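Local structure of Hsp70/Hsp90 co-chaperone CNS1 (Saccharomyces cerevisiae, 6HFM) at residues K5-M8 and L9-A12; I53-T57 and Q58-D62; L119-H122 and D123-K126; I143-K146 and V147-E150. The protein acts as a co-chaperone that binds Hsp90 and Hsp70 and stimulates the ATPase of the Hsp70 SSA1, this chain being its C-terminal wheel domain. One frame throughout, in Å; residues are numbered along the deposited sequence. Where two conformers were deposited one is given.

Overall arrangement
The four interactions follow one another along the chain and sample different parts of the C-terminal domain. Interaction 1 lies on helix 4-15, about 38 Å from interaction 4 between centres and across the centre of the chain from it. Interactions 2, 3 and 4 all belong to the wheel domain. Interactions 2 and 4 touch: strands 47-55 and 139-145 are parallel neighbours in the mixed sheet, M54 O lies 2.9 Å from I143 N, and I53 CG2 packs on I143 CD1. Interaction 3, on helix 121-126, sits about 22 Å from both, centre to centre. One sheet thus unites a hairpin end with a strand-to-helix junction, while helix 4-15 packs on its strand 36-37 far from both.

Interaction 1: K5-M8 and L9-A12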
loop_
_atom_site.group_PDB
_atom_site.type_symbol
_atom_site.label_atom_id
_atom_site.label_comp_id
_atom_site.label_asym_id
_atom_site.label_seq_id
_atom_site.Cartn_x
_atom_site.Cartn_y
_atom_site.Cartn_z
ATOM N N LYS A 5 -8.607 19.611 13.866
ATOM C CA LYS A 5 -8.003 18.939 12.699
ATOM C C LYS A 5 -8.034 17.422 12.832
ATOM O O LYS A 5 -8.338 16.705 11.872
ATOM C CB LYS A 5 -6.554 19.396 12.496
ATOM C CG LYS A 5 -5.927 18.876 11.209
ATOM C CD LYS A 5 -4.426 19.116 11.136
ATOM C CE LYS A 5 -4.075 20.493 10.603
ATOM N NZ LYS A 5 -2.640 20.552 10.217
ATOM N N LYS A 6 -7.716 16.949 14.030
ATOM C CA LYS A 6 -7.635 15.525 14.308
ATOM C C LYS A 6 -9.015 14.855 14.228
ATOM O O LYS A 6 -9.161 13.798 13.614
ATOM C CB LYS A 6 -6.969 15.305 15.670
ATOM C CG LYS A 6 -5.516 15.773 15.688
ATOM C CD LYS A 6 -4.891 15.723 17.072
ATOM C CE LYS A 6 -3.437 16.173 17.029
ATOM N NZ LYS A 6 -2.795 16.114 18.371
ATOM N N ILE A 7 -10.031 15.490 14.810
ATOM C CA ILE A 7 -11.393 14.952 14.770
ATOM C C ILE A 7 -11.955 14.976 13.340
ATOM O O ILE A 7 -12.668 14.049 12.947
ATOM C CB ILE A 7 -12.329 15.678 15.775
ATOM C CG1 ILE A 7 -11.861 15.433 17.225
ATOM C CG2 ILE A 7 -13.778 15.231 15.618
ATOM C CD1 ILE A 7 -12.041 14.018 17.752
ATOM N N MET A 8 -11.635 16.015 12.565
ATOM C CA MET A 8 -12.053 16.069 11.157
ATOM C C MET A 8 -11.460 14.914 10.357
ATOM O O MET A 8 -12.162 14.281 9.565
ATOM C CB MET A 8 -11.640 17.387 10.499
ATOM C CG MET A 8 -12.026 17.503 9.026
ATOM S SD MET A 8 -13.801 17.428 8.730
ATOM C CE MET A 8 -14.227 19.089 9.236
ATOM N N LEU A 9 -10.167 14.659 10.545
ATOM C CA LEU A 9 -9.508 13.565 9.837
ATOM C C LEU A 9 -10.143 12.215 10.167
ATOM O O LEU A 9 -10.409 11.426 9.263
ATOM C CB LEU A 9 -8.010 13.530 10.162
ATOM C CG LEU A 9 -7.166 12.460 9.463
ATOM C CD1 LEU A 9 -7.258 12.577 7.948
ATOM C CD2 LEU A 9 -5.721 12.565 9.917
ATOM N N GLU A 10 -10.388 11.968 11.456
ATOM C CA GLU A 10 -11.047 10.736 11.909
ATOM C C GLU A 10 -12.429 10.567 11.269
ATOM O O GLU A 10 -12.751 9.498 10.754
ATOM C CB GLU A 10 -11.186 10.715 13.440
ATOM C CG GLU A 10 -9.876 10.496 14.188
ATOM C CD GLU A 10 -10.009 10.628 15.703
ATOM O OE1 GLU A 10 -8.969 10.577 16.397
ATOM O OE2 GLU A 10 -11.143 10.781 16.212
ATOM N N SER A 11 -13.234 11.625 11.310
ATOM C CA SER A 11 -14.581 11.603 10.723
ATOM C C SER A 11 -14.543 11.411 9.201
ATOM O O SER A 11 -15.397 10.722 8.634
ATOM C CB SER A 11 -15.344 12.886 11.071
ATOM O OG SER A 11 -15.519 13.012 12.476
ATOM N N ALA A 12 -13.542 12.010 8.557
ATOM C CA ALA A 12 -13.348 11.875 7.113
ATOM C C ALA A 12 -12.897 10.471 6.703
ATOM O O ALA A 12 -13.294 9.973 5.646
ATOM C CB ALA A 12 -12.349 12.906 6.625
#
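I7 and S11 meet one turn apart on the N-terminal alpha helix 4-15, where the usual i to i+4 ladder is reinforced by a serine that bonds back to the backbone. The tight part is the ladder itself and the flank turned to the fold. L9 N donates to K5 O and E10 N to K6 O, and A12 N reaches M8 O at 2.8 Å. On that inner flank A12 CB rests 3.3 Å from M8 O, and M8, L9 and A12 all lean on L37 of strand 36-37, which joins the helix to the rest of the fold.

The solvent flank is looser. Here I7 O takes two donors, S11 N at 3.0 Å and S11 OG at 3.1 Å, which arrive from opposite faces of its carbonyl plane. The hydroxyl bonds back from the exposed side because OG sits beside its own backbone N (chi1 -62°). K5 and K6 send long chains away from the following turn, although K5 still brushes P40 and M41. E10 runs extended past CG and slants across I7. Their side chains meet at one grazing point, with I7 CD1 3.7 Å from E10 OE2.

Interaction 2: I53-T57 and Q58-D62; sequences IMYPT and QDEFD
Strands 53-55 and 60-62 run antiparallel in a beta hairpin, their axes 4.7 Å apart at the closest, with a G1 bulge where D59 and E60 both face Y55. I53 and D62 form a hydrogen-bonded pair, as do Y55 and E60, though the return bond from E60 N to Y55 O is weak. In the turn, Q58 N also donates to Y55 O, from above the carbonyl plane.

Y55 and D62 share one face of the hairpin. With CG beside its backbone N (chi1 -50°), the tyrosine ring leans along the strand pair, bringing OH to D62 OD2 at 2.6 Å. The hydroxyl comes from above the carboxylate plane, and ring and carboxylate stand 75° apart. R87 forms a salt bridge with the same OD2, which probably favours the charged carboxylate, and F88 meets the tyrosine ring edge-to-face. A phenylalanine in place of the tyrosine would probably leave D62 OD2 without its hydroxyl partner, with R87 still paired to that oxygen.

On the other face M54 and F61, a non-hydrogen-bonded pair, lie side by side in a Met-aromatic contact. M54 SD is 3.7 Å from F61 CB and 5.1 Å from the ring centroid, approaching obliquely. Near the turn, Q58 OE1 accepts from K90 N. The amide's other end is tied to the neighbouring threonine through a water, which lies 3.0 Å from Q58 NE2 and 2.7 Å from T57 OG1.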
loop_
_atom_site.group_PDB
_atom_site.type_symbol
_atom_site.label_atom_id
_atom_site.label_comp_id
_atom_site.label_asym_id
_atom_site.label_seq_id
_atom_site.Cartn_x
_atom_site.Cartn_y
_atom_site.Cartn_z
ATOM N N ILE A 53 6.410 0.350 -0.647
ATOM C CA ILE A 53 6.321 -0.460 -1.862
ATOM C C ILE A 53 7.363 -1.564 -1.736
ATOM O O ILE A 53 8.559 -1.300 -1.793
ATOM C CB ILE A 53 6.523 0.382 -3.147
ATOM C CG1 ILE A 53 5.503 1.537 -3.194
ATOM C CG2 ILE A 53 6.378 -0.480 -4.395
ATOM C CD1 ILE A 53 6.068 2.865 -2.755
ATOM N N MET A 54 6.890 -2.794 -1.549
ATOM C CA MET A 54 7.748 -3.948 -1.291
ATOM C C MET A 54 8.029 -4.691 -2.594
ATOM O O MET A 54 7.122 -4.901 -3.399
ATOM C CB MET A 54 7.071 -4.919 -0.313
ATOM C CG MET A 54 6.442 -4.284 0.922
ATOM S SD MET A 54 7.574 -3.260 1.879
ATOM C CE MET A 54 8.765 -4.480 2.424
ATOM N N TYR A 55 9.287 -5.090 -2.786
ATOM C CA TYR A 55 9.692 -5.959 -3.894
ATOM C C TYR A 55 10.267 -7.234 -3.269
ATOM O O TYR A 55 11.490 -7.392 -3.191
ATOM C CB TYR A 55 10.731 -5.260 -4.781
ATOM C CG TYR A 55 10.345 -3.868 -5.228
ATOM C CD1 TYR A 55 9.476 -3.671 -6.304
ATOM C CD2 TYR A 55 10.853 -2.741 -4.582
ATOM C CE1 TYR A 55 9.125 -2.396 -6.722
ATOM C CE2 TYR A 55 10.511 -1.464 -4.997
ATOM C CZ TYR A 55 9.642 -1.295 -6.062
ATOM O OH TYR A 55 9.291 -0.028 -6.470
ATOM N N PRO A 56 9.388 -8.144 -2.801
ATOM C CA PRO A 56 9.863 -9.291 -2.005
ATOM C C PRO A 56 10.821 -10.241 -2.736
ATOM O O PRO A 56 11.727 -10.794 -2.099
ATOM C CB PRO A 56 8.567 -10.008 -1.592
ATOM C CG PRO A 56 7.514 -9.503 -2.523
ATOM C CD PRO A 56 7.917 -8.109 -2.886
ATOM N N THR A 57 10.651 -10.403 -4.050
ATOM C CA THR A 57 11.543 -11.275 -4.838
ATOM C C THR A 57 12.926 -10.650 -5.105
ATOM O O THR A 57 13.836 -11.351 -5.560
ATOM C CB THR A 57 10.904 -11.730 -6.176
ATOM O OG1 THR A 57 10.727 -10.613 -7.059
ATOM C CG2 THR A 57 9.560 -12.416 -5.936
ATOM N N GLN A 58 13.081 -9.350 -4.831
ATOM C CA GLN A 58 14.364 -8.643 -4.960
ATOM C C GLN A 58 14.992 -8.206 -3.622
ATOM O O GLN A 58 16.069 -7.597 -3.628
ATOM C CB GLN A 58 14.176 -7.414 -5.856
ATOM C CG GLN A 58 13.900 -7.739 -7.316
ATOM C CD GLN A 58 15.136 -8.223 -8.059
ATOM O OE1 GLN A 58 16.230 -7.688 -7.881
ATOM N NE2 GLN A 58 14.964 -9.235 -8.902
ATOM N N ASP A 59 14.344 -8.522 -2.495
ATOM C CA ASP A 59 14.766 -8.057 -1.158
ATOM C C ASP A 59 15.026 -6.546 -1.129
ATOM O O ASP A 59 16.100 -6.076 -0.744
ATOM C CB ASP A 59 15.994 -8.840 -0.657
ATOM C CG ASP A 59 16.278 -8.629 0.838
ATOM O OD1 ASP A 59 17.389 -8.877 1.256
ATOM O OD2 ASP A 59 15.358 -8.184 1.576
ATOM N N GLU A 60 14.023 -5.798 -1.559
ATOM C CA GLU A 60 14.123 -4.349 -1.656
ATOM C C GLU A 60 12.762 -3.753 -1.378
ATOM O O GLU A 60 11.749 -4.445 -1.487
ATOM C CB GLU A 60 14.601 -3.961 -3.061
ATOM C CG GLU A 60 14.926 -2.489 -3.277
ATOM C CD GLU A 60 16.018 -1.991 -2.352
ATOM O OE1 GLU A 60 17.202 -2.077 -2.739
ATOM O OE2 GLU A 60 15.692 -1.542 -1.229
ATOM N N PHE A 61 12.750 -2.480 -0.992
ATOM C CA PHE A 61 11.509 -1.717 -0.899
ATOM C C PHE A 61 11.756 -0.230 -1.129
ATOM O O PHE A 61 12.881 0.255 -0.972
ATOM C CB PHE A 61 10.772 -1.980 0.436
ATOM C CG PHE A 61 11.377 -1.303 1.640
ATOM C CD1 PHE A 61 10.783 -0.166 2.190
ATOM C CD2 PHE A 61 12.512 -1.824 2.253
ATOM C CE1 PHE A 61 11.325 0.453 3.312
ATOM C CE2 PHE A 61 13.059 -1.209 3.376
ATOM C CZ PHE A 61 12.465 -0.072 3.906
ATOM N N ASP A 62 10.697 0.467 -1.534
ATOM C CA ASP A 62 10.708 1.918 -1.687
ATOM C C ASP A 62 9.766 2.537 -0.666
ATOM O O ASP A 62 8.835 1.885 -0.182
ATOM C CB ASP A 62 10.226 2.335 -3.081
ATOM C CG ASP A 62 11.179 1.954 -4.195
ATOM O OD1 ASP A 62 12.380 1.734 -3.953
ATOM O OD2 ASP A 62 10.705 1.889 -5.349
HETATM O O HOH W 1 12.553 -11.046 -9.043
#

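Interaction 3: L119-H122 and D123-K126; sequences LTFH and DILK
T120 overlaps the side chain of D123 at the N-cap of helix 121-126, where its OG1 accepts from D123 N at 3.1 Å. The hydroxyl occupies the position between its own N and carbonyl carbon (chi1 63°), which turns it toward the first turn of the helix. Two waters tie the pair further: one joins T120 OG1 to D123 OD1, weakly at the aspartate, and the other accepts from T120 N while donating to D123 OD2 at 2.5 Å. The start of the helix is thus held by direct and water-bridged bonds together.

H122 adds a His-carboxylate hydrogen bond. Its ND1 donates to D123 OD1 at 3.0 Å, with the oxygen near the ring plane and met on its anti side, and the ring and carboxylate planes are 59° apart. The ring also runs alongside K126, whose CD lies 3.8 Å from H122 CE1. Cutting the histidine back to an alanine is likely to cost D123 OD1 its imidazole donor and K126 CD the ring beside it.

The inward side is apolar. I124 crosses L119 at about a right angle, its CG1 4.0 Å from L119 CD1, and F121 reaches V73 and L76 of helix 73-82. L125 belongs with N17 to the magnesium site seen in this crystal, but its side chain stays about 6 Å from the ion and is not itself the ligand. That side chain packs instead against the preceding turn, with L125 CG 3.3 Å from F121 O.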
loop_
_atom_site.group_PDB
_atom_site.type_symbol
_atom_site.label_atom_id
_atom_site.label_comp_id
_atom_site.label_asym_id
_atom_site.label_seq_id
_atom_site.Cartn_x
_atom_site.Cartn_y
_atom_site.Cartn_z
ATOM N N LEU A 119 -7.742 0.890 -10.735
ATOM C CA LEU A 119 -8.457 1.350 -9.544
ATOM C C LEU A 119 -7.667 2.427 -8.805
ATOM O O LEU A 119 -6.436 2.391 -8.782
ATOM C CB LEU A 119 -8.732 0.181 -8.592
ATOM C CG LEU A 119 -9.612 -0.963 -9.109
ATOM C CD1 LEU A 119 -9.612 -2.108 -8.108
ATOM C CD2 LEU A 119 -11.034 -0.498 -9.383
ATOM N N THR A 120 -8.385 3.375 -8.203
ATOM C CA THR A 120 -7.791 4.337 -7.278
ATOM C C THR A 120 -7.640 3.708 -5.893
ATOM O O THR A 120 -8.375 2.785 -5.525
ATOM C CB THR A 120 -8.640 5.605 -7.128
ATOM O OG1 THR A 120 -9.915 5.264 -6.571
ATOM C CG2 THR A 120 -8.820 6.314 -8.477
ATOM N N PHE A 121 -6.689 4.217 -5.115
ATOM C CA PHE A 121 -6.542 3.747 -3.741
ATOM C C PHE A 121 -7.777 4.078 -2.900
ATOM O O PHE A 121 -8.166 3.274 -2.050
ATOM C CB PHE A 121 -5.234 4.243 -3.126
ATOM C CG PHE A 121 -4.026 3.570 -3.717
ATOM C CD1 PHE A 121 -3.753 2.230 -3.424
ATOM C CD2 PHE A 121 -3.186 4.245 -4.597
ATOM C CE1 PHE A 121 -2.659 1.587 -3.988
ATOM C CE2 PHE A 121 -2.083 3.602 -5.156
ATOM C CZ PHE A 121 -1.827 2.272 -4.858
ATOM N N HIS A 122 -8.419 5.216 -3.168
ATOM C CA HIS A 122 -9.705 5.545 -2.532
ATOM C C HIS A 122 -10.704 4.400 -2.696
ATOM O O HIS A 122 -11.321 3.966 -1.724
ATOM C CB HIS A 122 -10.312 6.839 -3.119
ATOM C CG HIS A 122 -11.706 7.128 -2.641
ATOM N ND1 HIS A 122 -12.827 6.729 -3.336
ATOM C CD2 HIS A 122 -12.156 7.763 -1.534
ATOM C CE1 HIS A 122 -13.910 7.112 -2.681
ATOM N NE2 HIS A 122 -13.531 7.740 -1.583
ATOM N N ASP A 123 -10.872 3.931 -3.931
ATOM C CA ASP A 123 -11.852 2.878 -4.211
ATOM C C ASP A 123 -11.482 1.534 -3.582
ATOM O O ASP A 123 -12.357 0.835 -3.076
ATOM C CB ASP A 123 -12.099 2.747 -5.720
ATOM C CG ASP A 123 -12.907 3.923 -6.294
ATOM O OD1 ASP A 123 -13.363 4.804 -5.527
ATOM O OD2 ASP A 123 -13.109 3.957 -7.522
ATOM N N ILE A 124 -10.191 1.189 -3.581
ATOM C CA ILE A 124 -9.726 -0.051 -2.934
ATOM C C ILE A 124 -9.982 -0.039 -1.424
ATOM O O ILE A 124 -10.480 -1.017 -0.871
ATOM C CB ILE A 124 -8.231 -0.316 -3.233
ATOM C CG1 ILE A 124 -8.057 -0.655 -4.717
ATOM C CG2 ILE A 124 -7.672 -1.450 -2.364
ATOM C CD1 ILE A 124 -6.628 -0.578 -5.207
ATOM N N LEU A 125 -9.654 1.069 -0.767
ATOM C CA LEU A 125 -9.818 1.172 0.690
ATOM C C LEU A 125 -11.282 1.315 1.131
ATOM O O LEU A 125 -11.598 0.989 2.276
ATOM C CB LEU A 125 -8.989 2.340 1.253
ATOM C CG LEU A 125 -7.463 2.330 1.045
ATOM C CD1 LEU A 125 -6.833 3.588 1.628
ATOM C CD2 LEU A 125 -6.808 1.096 1.629
ATOM N N LYS A 126 -12.163 1.783 0.238
ATOM C CA LYS A 126 -13.580 2.013 0.584
ATOM C C LYS A 126 -14.446 0.746 0.611
ATOM O O LYS A 126 -15.445 0.698 1.341
ATOM C CB LYS A 126 -14.213 3.057 -0.356
ATOM C CG LYS A 126 -15.626 3.476 0.051
ATOM C CD LYS A 126 -16.093 4.732 -0.669
ATOM C CE LYS A 126 -17.505 5.118 -0.248
ATOM N NZ LYS A 126 -17.581 5.571 1.171
HETATM O O HOH W 2 -11.827 7.307 -6.543
HETATM O O HOH W 3 -11.277 3.290 -9.114
#

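Interaction 4: I143-K146 and V147-E150; sequences IVPK and VESE
S149, in the conformer described (one of two), holds its OG between its own backbone N and carbonyl carbon (chi1 61°), a rotation that aims the hydroxyl at K146 O, three residues back, at 2.7 Å; the bond may therefore not be constant. V144 meanwhile has CG1 anti to its N (chi1 -177°), and this methyl packs 4.0 Å from S149 CA. K146 O is gripped by more than the hydroxyl. S149 N donates to it at 3.2 Å from well above the carbonyl plane, on the same face as OG, and a water donates at 2.8 Å while accepting from E150 N.

The chain bends just before this, where E148 N bonds to P145 O. The glutamate runs extended beside the proline ring, pointing the same way, and E148 OE2 comes to 3.6 Å from P145 CG. Around this bend, P145 lies on F96, E148 touches T57, and the buried S149 side chain packs on L102 and F104 of strand 101-106. K146 and V147 lie on the exposed side. This is a strand-to-helix junction, in which strand 139-145 of the mixed sheet runs on into helix 146-155 of the wheel domain.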
loop_
_atom_site.group_PDB
_atom_site.type_symbol
_atom_site.label_atom_id
_atom_site.label_comp_id
_atom_site.label_asym_id
_atom_site.label_seq_id
_atom_site.Cartn_x
_atom_site.Cartn_y
_atom_site.Cartn_z
ATOM N N ILE A 143 4.952 -5.442 -5.174
ATOM C CA ILE A 143 5.114 -5.478 -6.628
ATOM C C ILE A 143 5.908 -6.737 -6.970
ATOM O O ILE A 143 7.054 -6.894 -6.541
ATOM C CB ILE A 143 5.767 -4.176 -7.151
ATOM C CG1 ILE A 143 4.771 -3.019 -6.986
ATOM C CG2 ILE A 143 6.183 -4.321 -8.613
ATOM C CD1 ILE A 143 5.278 -1.650 -7.401
ATOM N N VAL A 144 5.268 -7.649 -7.706
ATOM C CA VAL A 144 5.846 -8.966 -8.027
ATOM C C VAL A 144 5.618 -9.283 -9.507
ATOM O O VAL A 144 4.495 -9.201 -9.982
ATOM C CB VAL A 144 5.202 -10.084 -7.168
ATOM C CG1 VAL A 144 5.849 -11.438 -7.454
ATOM C CG2 VAL A 144 5.333 -9.757 -5.684
ATOM N N PRO A 145 6.675 -9.675 -10.242
ATOM C CA PRO A 145 6.435 -10.062 -11.637
ATOM C C PRO A 145 5.351 -11.129 -11.781
ATOM O O PRO A 145 5.293 -12.053 -10.966
ATOM C CB PRO A 145 7.788 -10.621 -12.078
ATOM C CG PRO A 145 8.775 -9.901 -11.228
ATOM C CD PRO A 145 8.105 -9.727 -9.896
ATOM N N LYS A 146 4.496 -10.988 -12.794
ATOM C CA LYS A 146 3.444 -11.968 -13.074
ATOM C C LYS A 146 3.991 -13.402 -13.104
ATOM O O LYS A 146 3.384 -14.314 -12.544
ATOM C CB LYS A 146 2.750 -11.631 -14.405
ATOM C CG LYS A 146 1.595 -12.552 -14.784
ATOM C CD LYS A 146 0.960 -12.130 -16.104
ATOM C CE LYS A 146 0.301 -13.306 -16.811
ATOM N NZ LYS A 146 -0.087 -12.961 -18.207
ATOM N N VAL A 147 5.152 -13.583 -13.727
ATOM C CA VAL A 147 5.760 -14.915 -13.873
ATOM C C VAL A 147 6.300 -15.523 -12.563
ATOM O O VAL A 147 6.530 -16.728 -12.505
ATOM C CB VAL A 147 6.850 -14.948 -14.981
ATOM C CG1 VAL A 147 6.248 -14.547 -16.328
ATOM C CG2 VAL A 147 8.061 -14.086 -14.636
ATOM N N GLU A 148 6.518 -14.698 -11.534
ATOM C CA GLU A 148 6.909 -15.174 -10.197
ATOM C C GLU A 148 5.768 -15.143 -9.165
ATOM O O GLU A 148 5.970 -15.564 -8.023
ATOM C CB GLU A 148 8.071 -14.330 -9.657
ATOM C CG GLU A 148 9.302 -14.315 -10.545
ATOM C CD GLU A 148 10.494 -13.658 -9.874
ATOM O OE1 GLU A 148 10.995 -14.205 -8.869
ATOM O OE2 GLU A 148 10.938 -12.596 -10.356
ATOM N N SER A 149 4.579 -14.689 -9.569
ATOM C CA SER A 149 3.494 -14.407 -8.622
ATOM C C SER A 149 2.891 -15.671 -8.000
ATOM O O SER A 149 2.625 -15.704 -6.798
ATOM C CB SER A 149 2.398 -13.560 -9.286
ATOM O OG SER A 149 1.812 -14.226 -10.387
ATOM N N GLU A 150 2.677 -16.708 -8.812
ATOM C CA GLU A 150 2.105 -17.966 -8.290
ATOM C C GLU A 150 2.985 -18.590 -7.205
ATOM O O GLU A 150 2.482 -19.009 -6.157
ATOM C CB GLU A 150 1.802 -18.952 -9.425
ATOM C CG GLU A 150 0.490 -18.629 -10.140
ATOM C CD GLU A 150 0.479 -18.973 -11.621
ATOM O OE1 GLU A 150 -0.209 -18.256 -12.380
ATOM O OE2 GLU A 150 1.145 -19.952 -12.032
HETATM O O HOH W 4 3.316 -17.016 -11.696
#